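Local coordinates for glutathione S-transferase (Ceriporiopsis subvermispora, PDB 6J3E), which probably catalyses the attack of the glutathione thiol on electrophilic substrates, as a serine-type fungal glutathione S-transferase, at residues P72-P77 and K81-S86; K26-L31 and I36-I41; Y92-Y97 and V102-E107. One frame throughout, in Å; residues are numbered along the deposited sequence.

Interaction 1 (P72-P77 and K81-S86); sequences PVIHDP and KTISDS. With EDO (1,2-ethanediol), chain D.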
ATOM      1  N   PRO A  72       4.250  10.133 -18.143  1.00 56.68           N
ATOM      2  CA  PRO A  72       3.634  11.338 -18.715  1.00 55.57           C
ATOM      3  C   PRO A  72       4.169  12.660 -18.169  1.00 52.70           C
ATOM      4  O   PRO A  72       4.597  12.730 -17.016  1.00 53.10           O
ATOM      5  CB  PRO A  72       2.162  11.179 -18.325  1.00 53.98           C
ATOM      6  CG  PRO A  72       2.210  10.404 -17.047  1.00 52.36           C
ATOM      7  CD  PRO A  72       3.313   9.412 -17.261  1.00 50.99           C
ATOM      8  N   VAL A  73       4.134  13.694 -19.002  1.00 50.71           N
ATOM      9  CA  VAL A  73       4.291  15.074 -18.561  1.00 53.18           C
ATOM     10  C   VAL A  73       3.241  15.917 -19.274  1.00 51.79           C
ATOM     11  O   VAL A  73       2.902  15.652 -20.432  1.00 58.40           O
ATOM     12  CB  VAL A  73       5.712  15.597 -18.843  1.00 50.86           C
ATOM     13  CG1 VAL A  73       5.809  17.066 -18.530  1.00 51.32           C
ATOM     14  CG2 VAL A  73       6.722  14.843 -18.007  1.00 50.44           C
ATOM     15  N   ILE A  74       2.706  16.918 -18.590  1.00 50.55           N
ATOM     16  CA  ILE A  74       1.833  17.878 -19.255  1.00 59.62           C
ATOM     17  C   ILE A  74       2.400  19.280 -19.081  1.00 59.67           C
ATOM     18  O   ILE A  74       3.010  19.600 -18.055  1.00 57.45           O
ATOM     19  CB  ILE A  74       0.371  17.833 -18.755  1.00 57.43           C
ATOM     20  CG1 ILE A  74       0.287  18.156 -17.264  1.00 52.25           C
ATOM     21  CG2 ILE A  74      -0.267  16.501 -19.100  1.00 55.18           C
ATOM     22  CD1 ILE A  74      -1.118  18.481 -16.810  1.00 51.26           C
ATOM     23  N   HIS A  75       2.207  20.116 -20.106  1.00 61.09           N
ATOM     24  CA  HIS A  75       2.432  21.551 -19.998  1.00 63.12           C
ATOM     25  C   HIS A  75       1.128  22.281 -20.267  1.00 63.47           C
ATOM     26  O   HIS A  75       0.479  22.054 -21.299  1.00 65.29           O
ATOM     27  CB  HIS A  75       3.506  22.076 -20.950  1.00 61.40           C
ATOM     28  CG  HIS A  75       3.614  23.567 -20.921  1.00 66.21           C
ATOM     29  ND1 HIS A  75       4.141  24.246 -19.845  1.00 64.91           N
ATOM     30  CD2 HIS A  75       3.201  24.514 -21.799  1.00 62.95           C
ATOM     31  CE1 HIS A  75       4.070  25.546 -20.068  1.00 63.73           C
ATOM     32  NE2 HIS A  75       3.511  25.735 -21.251  1.00 64.90           N
ATOM     33  N   ASP A  76       0.753  23.152 -19.329  1.00 65.27           N
ATOM     34  CA  ASP A  76      -0.513  23.876 -19.338  1.00 65.60           C
ATOM     35  C   ASP A  76      -0.222  25.327 -19.676  1.00 66.97           C
ATOM     36  O   ASP A  76       0.135  26.111 -18.782  1.00 66.05           O
ATOM     37  CB  ASP A  76      -1.210  23.764 -17.979  1.00 60.65           C
ATOM     38  CG  ASP A  76      -2.625  24.324 -17.999  1.00 66.86           C
ATOM     39  OD1 ASP A  76      -3.081  24.718 -19.098  1.00 65.60           O
ATOM     40  OD2 ASP A  76      -3.291  24.345 -16.934  1.00 64.11           O
ATOM     41  N   PRO A  77      -0.325  25.732 -20.945  1.00 66.91           N
ATOM     42  CA  PRO A  77      -0.021  27.129 -21.286  1.00 68.43           C
ATOM     43  C   PRO A  77      -0.943  28.109 -20.579  1.00 70.22           C
ATOM     44  O   PRO A  77      -0.523  29.233 -20.266  1.00 69.15           O
ATOM     45  CB  PRO A  77      -0.183  27.157 -22.812  1.00 70.73           C
ATOM     46  CG  PRO A  77      -1.137  26.057 -23.103  1.00 71.91           C
ATOM     47  CD  PRO A  77      -0.855  24.984 -22.099  1.00 70.40           C
ATOM     48  N   LYS A  81       2.691  26.188 -16.097  1.00 61.52           N
ATOM     49  CA  LYS A  81       3.279  25.143 -15.272  1.00 65.88           C
ATOM     50  C   LYS A  81       3.471  23.866 -16.080  1.00 62.14           C
ATOM     51  O   LYS A  81       2.731  23.578 -17.025  1.00 62.13           O
ATOM     52  CB  LYS A  81       2.411  24.845 -14.043  1.00 60.17           C
ATOM     53  CG  LYS A  81       2.266  26.006 -13.059  1.00 68.21           C
ATOM     54  CD  LYS A  81       3.218  25.886 -11.872  1.00 73.94           C
ATOM     55  CE  LYS A  81       2.826  26.853 -10.755  1.00 73.76           C
ATOM     56  NZ  LYS A  81       3.621  26.620  -9.514  1.00 71.84           N
ATOM     57  N   THR A  82       4.490  23.108 -15.703  1.00 60.16           N
ATOM     58  CA  THR A  82       4.735  21.781 -16.248  1.00 58.79           C
ATOM     59  C   THR A  82       4.738  20.801 -15.091  1.00 56.60           C
ATOM     60  O   THR A  82       5.440  21.020 -14.099  1.00 56.56           O
ATOM     61  CB  THR A  82       6.055  21.739 -17.013  1.00 55.98           C
ATOM     62  OG1 THR A  82       5.921  22.515 -18.206  1.00 63.15           O
ATOM     63  CG2 THR A  82       6.429  20.314 -17.396  1.00 58.76           C
ATOM     64  N   ILE A  83       3.940  19.741 -15.206  1.00 55.59           N
ATOM     65  CA  ILE A  83       3.803  18.739 -14.156  1.00 54.00           C
ATOM     66  C   ILE A  83       4.187  17.376 -14.709  1.00 54.57           C
ATOM     67  O   ILE A  83       3.824  17.020 -15.837  1.00 53.77           O
ATOM     68  CB  ILE A  83       2.376  18.707 -13.584  1.00 52.14           C
ATOM     69  CG1 ILE A  83       1.928  20.122 -13.219  1.00 59.87           C
ATOM     70  CG2 ILE A  83       2.323  17.821 -12.355  1.00 52.59           C
ATOM     71  CD1 ILE A  83       1.090  20.788 -14.284  1.00 55.22           C
ATOM     72  N   SER A  84       4.929  16.616 -13.912  1.00 53.93           N
ATOM     73  CA  SER A  84       5.311  15.257 -14.259  1.00 51.12           C
ATOM     74  C   SER A  84       4.877  14.310 -13.150  1.00 52.64           C
ATOM     75  O   SER A  84       4.613  14.731 -12.019  1.00 56.12           O
ATOM     76  CB  SER A  84       6.818  15.143 -14.484  1.00 52.81           C
ATOM     77  OG  SER A  84       7.527  15.380 -13.281  1.00 55.31           O
ATOM     78  N   ASP A  85       4.825  13.019 -13.494  1.00 53.14           N
ATOM     79  CA  ASP A  85       4.325  11.932 -12.643  1.00 55.84           C
ATOM     80  C   ASP A  85       2.805  11.989 -12.613  1.00 52.46           C
ATOM     81  O   ASP A  85       2.222  13.002 -12.202  1.00 53.44           O
ATOM     82  CB  ASP A  85       4.909  11.974 -11.217  1.00 51.05           C
ATOM     83  CG  ASP A  85       4.494  10.769 -10.372  1.00 58.66           C
ATOM     84  OD1 ASP A  85       3.305  10.674 -10.011  1.00 60.03           O
ATOM     85  OD2 ASP A  85       5.354   9.903 -10.073  1.00 71.63           O
ATOM     86  N   SER A  86       2.163  10.895 -13.037  1.00 52.12           N
ATOM     87  CA  SER A  86       0.714  10.898 -13.234  1.00 51.11           C
ATOM     88  C   SER A  86      -0.050  11.209 -11.955  1.00 50.74           C
ATOM     89  O   SER A  86      -1.123  11.820 -12.021  1.00 51.58           O
ATOM     90  CB  SER A  86       0.250   9.558 -13.809  1.00 50.58           C
ATOM     91  OG  SER A  86       0.922   8.468 -13.207  1.00 56.54           O
TER
HETATM   92  C1  EDO D 302       5.344   8.685 -14.003  1.00 57.57           C
HETATM   93  O1  EDO D 302       6.281   7.627 -14.263  1.00 64.76           O
HETATM   94  C2  EDO D 302       4.255   8.168 -13.075  1.00 63.38           C
HETATM   95  O2  EDO D 302       3.221   7.574 -13.859  1.00 60.12           O
HETATM   96  O   HOH W   1       6.588  11.137 -15.465  1.00 55.40           O
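I74 and I83 form the central hydrogen-bonded pair of two antiparallel strands, 73-76 and 81-84, whose axes run at 165° and approach to 4.9 Å. I74 N gives its hydrogen to I83 O at 3.0 Å, and I83 N returns a bond of the same length to I74 O. On the face turned to helix 86-96, the I74 and I83 side chains lie side by side, CG1 of I74 and CD1 of I83 4.1 Å apart. The opposite face carries V73, H75, T82 and S84: V73 sets CG1 against T82 CG2 (3.5 Å) and CG2 against S84 CB. This is the C-terminal hairpin of the thioredoxin-like domain, entered through the cis-proline P72 of that fold. With CG anti to the backbone N (chi1 174°), the H75 ring crosses T82 at about a right angle and turns its ND1 edge to OG1, 3.0 Å away; T82 OG1 is also bonded to I55 O. A leucine in place of H75 has no ring nitrogen, and would probably leave T82 OG1 with I55 O but no partner across the hairpin. At the strand exit a water bridges P72 O and D85 N, while the D85 carboxylate caps A87 N at the start of helix 86-96. S86, a glutathione-binding residue, holds ethanediol O2 through OG at 2.6 Å, and its CB packs on P72 CG.

Interaction 2 (K26-L31 and I36-I41); sequences KTRYTL and IPYKTI. With EDO (1,2-ethanediol), chain D.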
ATOM      1  N   LYS A  26      -2.681   6.423 -17.426  1.00 53.75           N
ATOM      2  CA  LYS A  26      -3.229   6.989 -16.202  1.00 53.16           C
ATOM      3  C   LYS A  26      -3.575   8.451 -16.432  1.00 53.10           C
ATOM      4  O   LYS A  26      -4.691   8.892 -16.137  1.00 52.24           O
ATOM      5  CB  LYS A  26      -2.242   6.828 -15.044  1.00 54.02           C
ATOM      6  CG  LYS A  26      -2.082   5.393 -14.541  1.00 54.68           C
ATOM      7  CD  LYS A  26      -1.246   5.324 -13.256  1.00 50.81           C
ATOM      8  CE  LYS A  26       0.186   5.004 -13.558  1.00 50.97           C
ATOM      9  NZ  LYS A  26       1.151   5.465 -12.543  1.00 56.59           N
ATOM     10  N   THR A  27      -2.658   9.198 -17.047  1.00 52.77           N
ATOM     11  CA  THR A  27      -2.894  10.624 -17.275  1.00 55.00           C
ATOM     12  C   THR A  27      -3.842  10.865 -18.448  1.00 54.52           C
ATOM     13  O   THR A  27      -4.653  11.801 -18.408  1.00 56.39           O
ATOM     14  CB  THR A  27      -1.556  11.342 -17.467  1.00 53.11           C
ATOM     15  OG1 THR A  27      -0.882  11.378 -16.206  1.00 52.41           O
ATOM     16  CG2 THR A  27      -1.741  12.781 -17.961  1.00 53.35           C
ATOM     17  N   ARG A  28      -3.780  10.029 -19.488  1.00 50.23           N
ATOM     18  CA  ARG A  28      -4.758  10.135 -20.563  1.00 53.49           C
ATOM     19  C   ARG A  28      -6.166   9.873 -20.033  1.00 60.34           C
ATOM     20  O   ARG A  28      -7.087  10.669 -20.259  1.00 59.25           O
ATOM     21  CB  ARG A  28      -4.412   9.171 -21.703  1.00 54.34           C
ATOM     22  CG  ARG A  28      -5.336   9.299 -22.916  1.00 58.07           C
ATOM     23  CD  ARG A  28      -4.924   8.409 -24.091  1.00 58.41           C
ATOM     24  NE  ARG A  28      -3.623   8.763 -24.649  1.00 62.77           N
ATOM     25  CZ  ARG A  28      -3.411   9.758 -25.512  1.00 63.42           C
ATOM     26  NH1 ARG A  28      -4.408  10.530 -25.924  1.00 60.30           N
ATOM     27  NH2 ARG A  28      -2.185   9.984 -25.967  1.00 63.36           N
ATOM     28  N   TYR A  29      -6.349   8.760 -19.315  1.00 56.87           N
ATOM     29  CA  TYR A  29      -7.636   8.498 -18.683  1.00 57.85           C
ATOM     30  C   TYR A  29      -8.097   9.707 -17.874  1.00 59.43           C
ATOM     31  O   TYR A  29      -9.249  10.144 -17.993  1.00 58.34           O
ATOM     32  CB  TYR A  29      -7.546   7.256 -17.787  1.00 55.14           C
ATOM     33  CG  TYR A  29      -7.883   5.927 -18.449  1.00 58.60           C
ATOM     34  CD1 TYR A  29      -9.024   5.782 -19.238  1.00 62.43           C
ATOM     35  CD2 TYR A  29      -7.082   4.812 -18.255  1.00 53.70           C
ATOM     36  CE1 TYR A  29      -9.347   4.561 -19.823  1.00 58.13           C
ATOM     37  CE2 TYR A  29      -7.392   3.596 -18.836  1.00 59.05           C
ATOM     38  CZ  TYR A  29      -8.525   3.468 -19.620  1.00 61.46           C
ATOM     39  OH  TYR A  29      -8.822   2.241 -20.203  1.00 59.78           O
ATOM     40  N   THR A  30      -7.191  10.292 -17.080  1.00 59.13           N
ATOM     41  CA  THR A  30      -7.580  11.397 -16.205  1.00 61.38           C
ATOM     42  C   THR A  30      -8.032  12.619 -17.012  1.00 63.21           C
ATOM     43  O   THR A  30      -9.058  13.238 -16.685  1.00 62.53           O
ATOM     44  CB  THR A  30      -6.426  11.742 -15.252  1.00 58.17           C
ATOM     45  OG1 THR A  30      -6.008  10.552 -14.565  1.00 56.17           O
ATOM     46  CG2 THR A  30      -6.873  12.752 -14.202  1.00 49.26           C
ATOM     47  N   LEU A  31      -7.308  12.963 -18.089  1.00 59.68           N
ATOM     48  CA  LEU A  31      -7.719  14.100 -18.916  1.00 61.47           C
ATOM     49  C   LEU A  31      -9.027  13.821 -19.660  1.00 61.57           C
ATOM     50  O   LEU A  31      -9.831  14.737 -19.854  1.00 59.89           O
ATOM     51  CB  LEU A  31      -6.605  14.462 -19.898  1.00 61.85           C
ATOM     52  CG  LEU A  31      -5.319  15.059 -19.316  1.00 58.11           C
ATOM     53  CD1 LEU A  31      -4.206  14.927 -20.326  1.00 59.77           C
ATOM     54  CD2 LEU A  31      -5.499  16.517 -18.943  1.00 56.99           C
ATOM     55  N   ILE A  36     -10.858  17.625 -20.016  1.00 68.30           N
ATOM     56  CA  ILE A  36      -9.974  18.737 -20.367  1.00 60.19           C
ATOM     57  C   ILE A  36      -9.398  18.495 -21.758  1.00 64.86           C
ATOM     58  O   ILE A  36      -8.899  17.397 -22.048  1.00 67.03           O
ATOM     59  CB  ILE A  36      -8.866  18.916 -19.317  1.00 58.88           C
ATOM     60  CG1 ILE A  36      -9.490  19.013 -17.923  1.00 60.82           C
ATOM     61  CG2 ILE A  36      -8.048  20.168 -19.607  1.00 60.84           C
ATOM     62  CD1 ILE A  36      -8.498  18.983 -16.783  1.00 63.92           C
ATOM     63  N   PRO A  37      -9.474  19.470 -22.658  1.00 68.49           N
ATOM     64  CA  PRO A  37      -8.872  19.295 -23.982  1.00 62.03           C
ATOM     65  C   PRO A  37      -7.364  19.322 -23.887  1.00 65.47           C
ATOM     66  O   PRO A  37      -6.783  20.048 -23.072  1.00 68.68           O
ATOM     67  CB  PRO A  37      -9.385  20.503 -24.767  1.00 63.82           C
ATOM     68  CG  PRO A  37      -9.606  21.536 -23.713  1.00 68.18           C
ATOM     69  CD  PRO A  37     -10.126  20.783 -22.520  1.00 63.28           C
ATOM     70  N   TYR A  38      -6.727  18.539 -24.749  1.00 62.18           N
ATOM     71  CA  TYR A  38      -5.276  18.527 -24.780  1.00 64.99           C
ATOM     72  C   TYR A  38      -4.808  18.100 -26.153  1.00 63.27           C
ATOM     73  O   TYR A  38      -5.562  17.523 -26.938  1.00 65.75           O
ATOM     74  CB  TYR A  38      -4.701  17.584 -23.730  1.00 64.35           C
ATOM     75  CG  TYR A  38      -5.226  16.179 -23.873  1.00 62.26           C
ATOM     76  CD1 TYR A  38      -6.429  15.810 -23.285  1.00 63.14           C
ATOM     77  CD2 TYR A  38      -4.529  15.224 -24.594  1.00 60.60           C
ATOM     78  CE1 TYR A  38      -6.911  14.539 -23.405  1.00 62.32           C
ATOM     79  CE2 TYR A  38      -5.006  13.946 -24.716  1.00 62.02           C
ATOM     80  CZ  TYR A  38      -6.202  13.615 -24.115  1.00 61.12           C
ATOM     81  OH  TYR A  38      -6.699  12.351 -24.212  1.00 60.55           O
ATOM     82  N   LYS A  39      -3.543  18.379 -26.416  1.00 62.29           N
ATOM     83  CA  LYS A  39      -2.864  17.936 -27.619  1.00 67.61           C
ATOM     84  C   LYS A  39      -1.773  16.947 -27.220  1.00 67.35           C
ATOM     85  O   LYS A  39      -1.049  17.177 -26.242  1.00 63.89           O
ATOM     86  CB  LYS A  39      -2.281  19.148 -28.351  1.00 70.03           C
ATOM     87  CG  LYS A  39      -1.416  18.830 -29.557  1.00 77.61           C
ATOM     88  CD  LYS A  39      -0.751  20.097 -30.111  1.00 85.18           C
ATOM     89  CE  LYS A  39      -0.251  21.012 -29.002  1.00 79.98           C
ATOM     90  NZ  LYS A  39       1.164  21.415 -29.226  1.00 84.54           N
ATOM     91  N   THR A  40      -1.654  15.854 -27.962  1.00 64.23           N
ATOM     92  CA  THR A  40      -0.635  14.861 -27.657  1.00 65.41           C
ATOM     93  C   THR A  40       0.639  15.136 -28.445  1.00 63.89           C
ATOM     94  O   THR A  40       0.589  15.377 -29.652  1.00 68.06           O
ATOM     95  CB  THR A  40      -1.127  13.446 -27.947  1.00 62.58           C
ATOM     96  OG1 THR A  40      -2.200  13.130 -27.056  1.00 58.05           O
ATOM     97  CG2 THR A  40       0.022  12.447 -27.718  1.00 59.66           C
ATOM     98  N   ILE A  41       1.777  15.082 -27.756  1.00 64.35           N
ATOM     99  CA  ILE A  41       3.097  15.225 -28.358  1.00 65.79           C
ATOM    100  C   ILE A  41       3.859  13.914 -28.144  1.00 65.57           C
ATOM    101  O   ILE A  41       4.158  13.546 -26.999  1.00 62.35           O
ATOM    102  CB  ILE A  41       3.867  16.409 -27.760  1.00 58.05           C
ATOM    103  CG1 ILE A  41       3.082  17.703 -27.956  1.00 67.42           C
ATOM    104  CG2 ILE A  41       5.217  16.490 -28.396  1.00 57.51           C
ATOM    105  CD1 ILE A  41       3.844  18.959 -27.643  1.00 68.27           C
TER
HETATM  106  C1  EDO D 302       5.344   8.685 -14.003  1.00 57.57           C
HETATM  107  O1  EDO D 302       6.281   7.627 -14.263  1.00 64.76           O
HETATM  108  C2  EDO D 302       4.255   8.168 -13.075  1.00 63.38           C
HETATM  109  O2  EDO D 302       3.221   7.574 -13.859  1.00 60.12           O
HETATM  110  O   HOH W   2      -4.432  12.659 -27.894  1.00 60.68           O
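I36 meets L31 twice, through backbone and side chain. Its N-H bonds to L31 O at 3.1 Å, in the carbonyl plane, tying the far end of the turn back to helix 22-34, and its CB lies 4.2 Å from L31 CD2. Past P37, Y38 turns its ring back to the helix. Its CG sits between the backbone N and the carbonyl carbon (chi1 56°), and from there L31 covers one face of the ring: CD1 stands 4.0 Å from the centroid, 18° off the normal, in a CH-pi contact displaced toward the rim, while L31 CB touches CE1 at 3.5 Å. R28 comes to the ring from its edge with NH1, the guanidinium and ring planes 57° apart, and Y38 OH is hydrogen-bonded to N32 OD1 on the same helix. T40 is the last residue of this run to touch the helix. Its OG1 lies at the guanidinium edge and takes a weak bond from R28 NH2 at 3.3 Å, and a water accepting from R28 NH1 lies close to the same hydroxyl. The bend of the R28 chain at its third torsion helps bring its head to T40; the stronger hold on NH2 is the salt bridge to D9 OD2 on strand 5-9. Helix 22-34 thus packs against edge strand 38-42 through L31 and R28, with strand 5-9 as the neighbour in the sheet, the beta-alpha-beta crossover that opens the thioredoxin-like domain of glutathione S-transferases.

Interaction 3 (Y92-Y97 and V102-E107); sequences YLDKTY and VVIPPE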
ATOM      1  N   TYR A  92      -2.704  18.181  -9.724  1.00 56.85           N
ATOM      2  CA  TYR A  92      -2.695  19.474 -10.384  1.00 54.44           C
ATOM      3  C   TYR A  92      -3.991  19.700 -11.140  1.00 55.10           C
ATOM      4  O   TYR A  92      -4.567  20.789 -11.088  1.00 60.20           O
ATOM      5  CB  TYR A  92      -1.508  19.570 -11.327  1.00 53.52           C
ATOM      6  CG  TYR A  92      -1.637  20.746 -12.246  1.00 58.06           C
ATOM      7  CD1 TYR A  92      -1.168  22.003 -11.860  1.00 55.33           C
ATOM      8  CD2 TYR A  92      -2.246  20.612 -13.498  1.00 56.85           C
ATOM      9  CE1 TYR A  92      -1.286  23.090 -12.696  1.00 56.86           C
ATOM     10  CE2 TYR A  92      -2.374  21.694 -14.340  1.00 60.63           C
ATOM     11  CZ  TYR A  92      -1.889  22.928 -13.933  1.00 60.68           C
ATOM     12  OH  TYR A  92      -2.028  23.995 -14.771  1.00 59.75           O
ATOM     13  N   LEU A  93      -4.454  18.690 -11.870  1.00 53.91           N
ATOM     14  CA  LEU A  93      -5.703  18.849 -12.606  1.00 58.70           C
ATOM     15  C   LEU A  93      -6.888  19.085 -11.664  1.00 61.51           C
ATOM     16  O   LEU A  93      -7.769  19.903 -11.967  1.00 59.64           O
ATOM     17  CB  LEU A  93      -5.934  17.628 -13.491  1.00 58.85           C
ATOM     18  CG  LEU A  93      -4.860  17.489 -14.564  1.00 55.91           C
ATOM     19  CD1 LEU A  93      -5.129  16.280 -15.438  1.00 46.40           C
ATOM     20  CD2 LEU A  93      -4.782  18.775 -15.374  1.00 55.29           C
ATOM     21  N   ASP A  94      -6.930  18.373 -10.522  1.00 56.18           N
ATOM     22  CA  ASP A  94      -7.950  18.632  -9.498  1.00 58.40           C
ATOM     23  C   ASP A  94      -7.931  20.098  -9.081  1.00 58.52           C
ATOM     24  O   ASP A  94      -8.973  20.752  -9.001  1.00 59.26           O
ATOM     25  CB  ASP A  94      -7.717  17.760  -8.251  1.00 52.15           C
ATOM     26  CG  ASP A  94      -8.448  16.415  -8.284  1.00 58.27           C
ATOM     27  OD1 ASP A  94      -9.098  16.078  -9.300  1.00 57.53           O
ATOM     28  OD2 ASP A  94      -8.341  15.671  -7.266  1.00 60.33           O
ATOM     29  N   LYS A  95      -6.738  20.620  -8.806  1.00 56.51           N
ATOM     30  CA  LYS A  95      -6.596  21.910  -8.150  1.00 61.80           C
ATOM     31  C   LYS A  95      -6.689  23.067  -9.139  1.00 62.54           C
ATOM     32  O   LYS A  95      -7.099  24.171  -8.768  1.00 62.54           O
ATOM     33  CB  LYS A  95      -5.272  21.936  -7.375  1.00 54.81           C
ATOM     34  CG  LYS A  95      -4.577  23.280  -7.320  1.00 63.50           C
ATOM     35  CD  LYS A  95      -3.068  23.117  -7.286  1.00 65.26           C
ATOM     36  CE  LYS A  95      -2.358  24.435  -7.607  1.00 74.39           C
ATOM     37  NZ  LYS A  95      -0.912  24.220  -7.920  1.00 75.21           N
ATOM     38  N   THR A  96      -6.362  22.836 -10.398  1.00 59.26           N
ATOM     39  CA  THR A  96      -6.400  23.925 -11.359  1.00 61.23           C
ATOM     40  C   THR A  96      -7.743  24.017 -12.077  1.00 62.38           C
ATOM     41  O   THR A  96      -8.143  25.114 -12.483  1.00 66.31           O
ATOM     42  CB  THR A  96      -5.231  23.760 -12.343  1.00 63.98           C
ATOM     43  OG1 THR A  96      -4.004  23.791 -11.606  1.00 54.36           O
ATOM     44  CG2 THR A  96      -5.197  24.863 -13.398  1.00 63.75           C
ATOM     45  N   TYR A  97      -8.470  22.905 -12.207  1.00 63.49           N
ATOM     46  CA  TYR A  97      -9.754  22.865 -12.908  1.00 60.74           C
ATOM     47  C   TYR A  97     -10.808  22.334 -11.954  1.00 62.22           C
ATOM     48  O   TYR A  97     -11.381  21.263 -12.178  1.00 62.20           O
ATOM     49  CB  TYR A  97      -9.664  22.021 -14.174  1.00 56.70           C
ATOM     50  CG  TYR A  97      -8.635  22.594 -15.102  1.00 63.34           C
ATOM     51  CD1 TYR A  97      -7.313  22.183 -15.055  1.00 60.12           C
ATOM     52  CD2 TYR A  97      -8.971  23.605 -15.983  1.00 65.69           C
ATOM     53  CE1 TYR A  97      -6.370  22.742 -15.891  1.00 61.57           C
ATOM     54  CE2 TYR A  97      -8.029  24.164 -16.822  1.00 66.58           C
ATOM     55  CZ  TYR A  97      -6.733  23.741 -16.767  1.00 60.44           C
ATOM     56  OH  TYR A  97      -5.820  24.335 -17.610  1.00 61.44           O
ATOM     57  N   VAL A 102     -13.678  15.620  -9.594  1.00 55.42           N
ATOM     58  CA  VAL A 102     -12.524  15.395  -8.730  1.00 51.83           C
ATOM     59  C   VAL A 102     -12.109  13.931  -8.771  1.00 59.36           C
ATOM     60  O   VAL A 102     -12.959  13.027  -8.726  1.00 58.26           O
ATOM     61  CB  VAL A 102     -12.858  15.831  -7.295  1.00 56.10           C
ATOM     62  CG1 VAL A 102     -11.805  15.334  -6.324  1.00 54.62           C
ATOM     63  CG2 VAL A 102     -12.982  17.349  -7.218  1.00 57.68           C
ATOM     64  N   VAL A 103     -10.796  13.676  -8.862  1.00 59.71           N
ATOM     65  CA  VAL A 103     -10.296  12.307  -8.806  1.00 51.72           C
ATOM     66  C   VAL A 103      -9.551  11.990  -7.512  1.00 51.70           C
ATOM     67  O   VAL A 103      -9.455  10.808  -7.156  1.00 55.78           O
ATOM     68  CB  VAL A 103      -9.419  11.952 -10.025  1.00 57.11           C
ATOM     69  CG1 VAL A 103     -10.215  12.084 -11.316  1.00 55.81           C
ATOM     70  CG2 VAL A 103      -8.147  12.767 -10.059  1.00 54.93           C
ATOM     71  N   ILE A 104      -9.048  12.980  -6.786  1.00 54.82           N
ATOM     72  CA  ILE A 104      -8.450  12.688  -5.481  1.00 53.09           C
ATOM     73  C   ILE A 104      -9.102  13.564  -4.421  1.00 50.12           C
ATOM     74  O   ILE A 104      -8.504  14.565  -4.006  1.00 47.57           O
ATOM     75  CB  ILE A 104      -6.923  12.888  -5.489  1.00 52.66           C
ATOM     76  CG1 ILE A 104      -6.274  12.009  -6.566  1.00 51.92           C
ATOM     77  CG2 ILE A 104      -6.323  12.590  -4.102  1.00 50.34           C
ATOM     78  CD1 ILE A 104      -4.755  12.035  -6.549  1.00 55.06           C
ATOM     79  N   PRO A 105     -10.303  13.229  -3.947  1.00 50.95           N
ATOM     80  CA  PRO A 105     -10.949  14.037  -2.903  1.00 52.72           C
ATOM     81  C   PRO A 105     -10.023  14.213  -1.715  1.00 57.10           C
ATOM     82  O   PRO A 105      -9.307  13.274  -1.337  1.00 55.59           O
ATOM     83  CB  PRO A 105     -12.201  13.224  -2.529  1.00 48.72           C
ATOM     84  CG  PRO A 105     -12.089  11.941  -3.247  1.00 51.82           C
ATOM     85  CD  PRO A 105     -11.140  12.103  -4.376  1.00 50.79           C
ATOM     86  N   PRO A 106      -9.990  15.411  -1.122  1.00 56.07           N
ATOM     87  CA  PRO A 106      -8.898  15.739  -0.185  1.00 61.00           C
ATOM     88  C   PRO A 106      -8.772  14.800   1.003  1.00 58.78           C
ATOM     89  O   PRO A 106      -7.648  14.536   1.443  1.00 57.06           O
ATOM     90  CB  PRO A 106      -9.249  17.167   0.265  1.00 55.03           C
ATOM     91  CG  PRO A 106      -9.989  17.726  -0.874  1.00 54.18           C
ATOM     92  CD  PRO A 106     -10.784  16.595  -1.478  1.00 50.65           C
ATOM     93  N   GLU A 107      -9.888  14.310   1.554  1.00 54.54           N
ATOM     94  CA  GLU A 107      -9.802  13.393   2.681  1.00 54.50           C
ATOM     95  C   GLU A 107      -9.149  12.072   2.300  1.00 57.30           C
ATOM     96  O   GLU A 107      -8.746  11.319   3.193  1.00 58.89           O
ATOM     97  CB  GLU A 107     -11.189  13.121   3.258  1.00 61.95           C
ATOM     98  CG  GLU A 107     -11.733  14.222   4.131  1.00 69.84           C
ATOM     99  CD  GLU A 107     -12.991  13.813   4.898  1.00 73.64           C
ATOM    100  OE1 GLU A 107     -13.313  12.602   4.943  1.00 71.04           O
ATOM    101  OE2 GLU A 107     -13.654  14.713   5.461  1.00 73.46           O
TER
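The linker that leads from the thioredoxin-like N-terminal domain to the all-helical C-terminal domain is gripped here by the last turns of helix 86-96, through the single carboxylate of D94. Both of its oxygens are used, each through the syn lone pair. OD1 accepts from V103 N at 3.0 Å along a nearly straight path (172°), and OD2 accepts from I104 N at 2.8 Å with more bend (151°). Two consecutive backbone N-H groups thus hold the carboxylate like a fork, which limits its rotation about the CB-CG bond. Aliphatic groups lie against the oxygens: V102 CG1 lies 3.6 Å from D94 OD2, V103 CG2 approaches OD1 at 3.5 Å, and I104 CB meets OD2. The V103 side chain packs on F33 of helix 22-34 and on Y206 and I209 of helix 206-222, so the residue held by D94 touches both domains. D94 OD1 has a second partner in K34 NZ, a salt bridge to the end of helix 22-34. With one ammonium and two amide donors directed at it, the carboxylate is likely to stay ionised, its charge shared between the linker backbone and K34.

Interactions 1 and 2 meet at the glutathione site: S86 OG lies 3.1 Å from K26 NZ, a probable hydrogen bond between two glutathione-binding residues, and one ethanediol molecule is bonded to both in this glutathione-free model. Beside it, T27 OG1 is 3.3 Å from P72 CG, so helix 22-34 packs on the cis-proline corner. Interaction 3 lies about 15 Å from each of the other two, centre to centre. It joins interaction 1 where D76 OD2 receives probable hydrogen bonds from Y92 OH (2.5 Å) and Y97 OH (2.6 Å), and interaction 2 where L31 CD2 packs on L93 CD1 at 3.5 Å. Helix 86-96 thus links all three, from S86 to the linker.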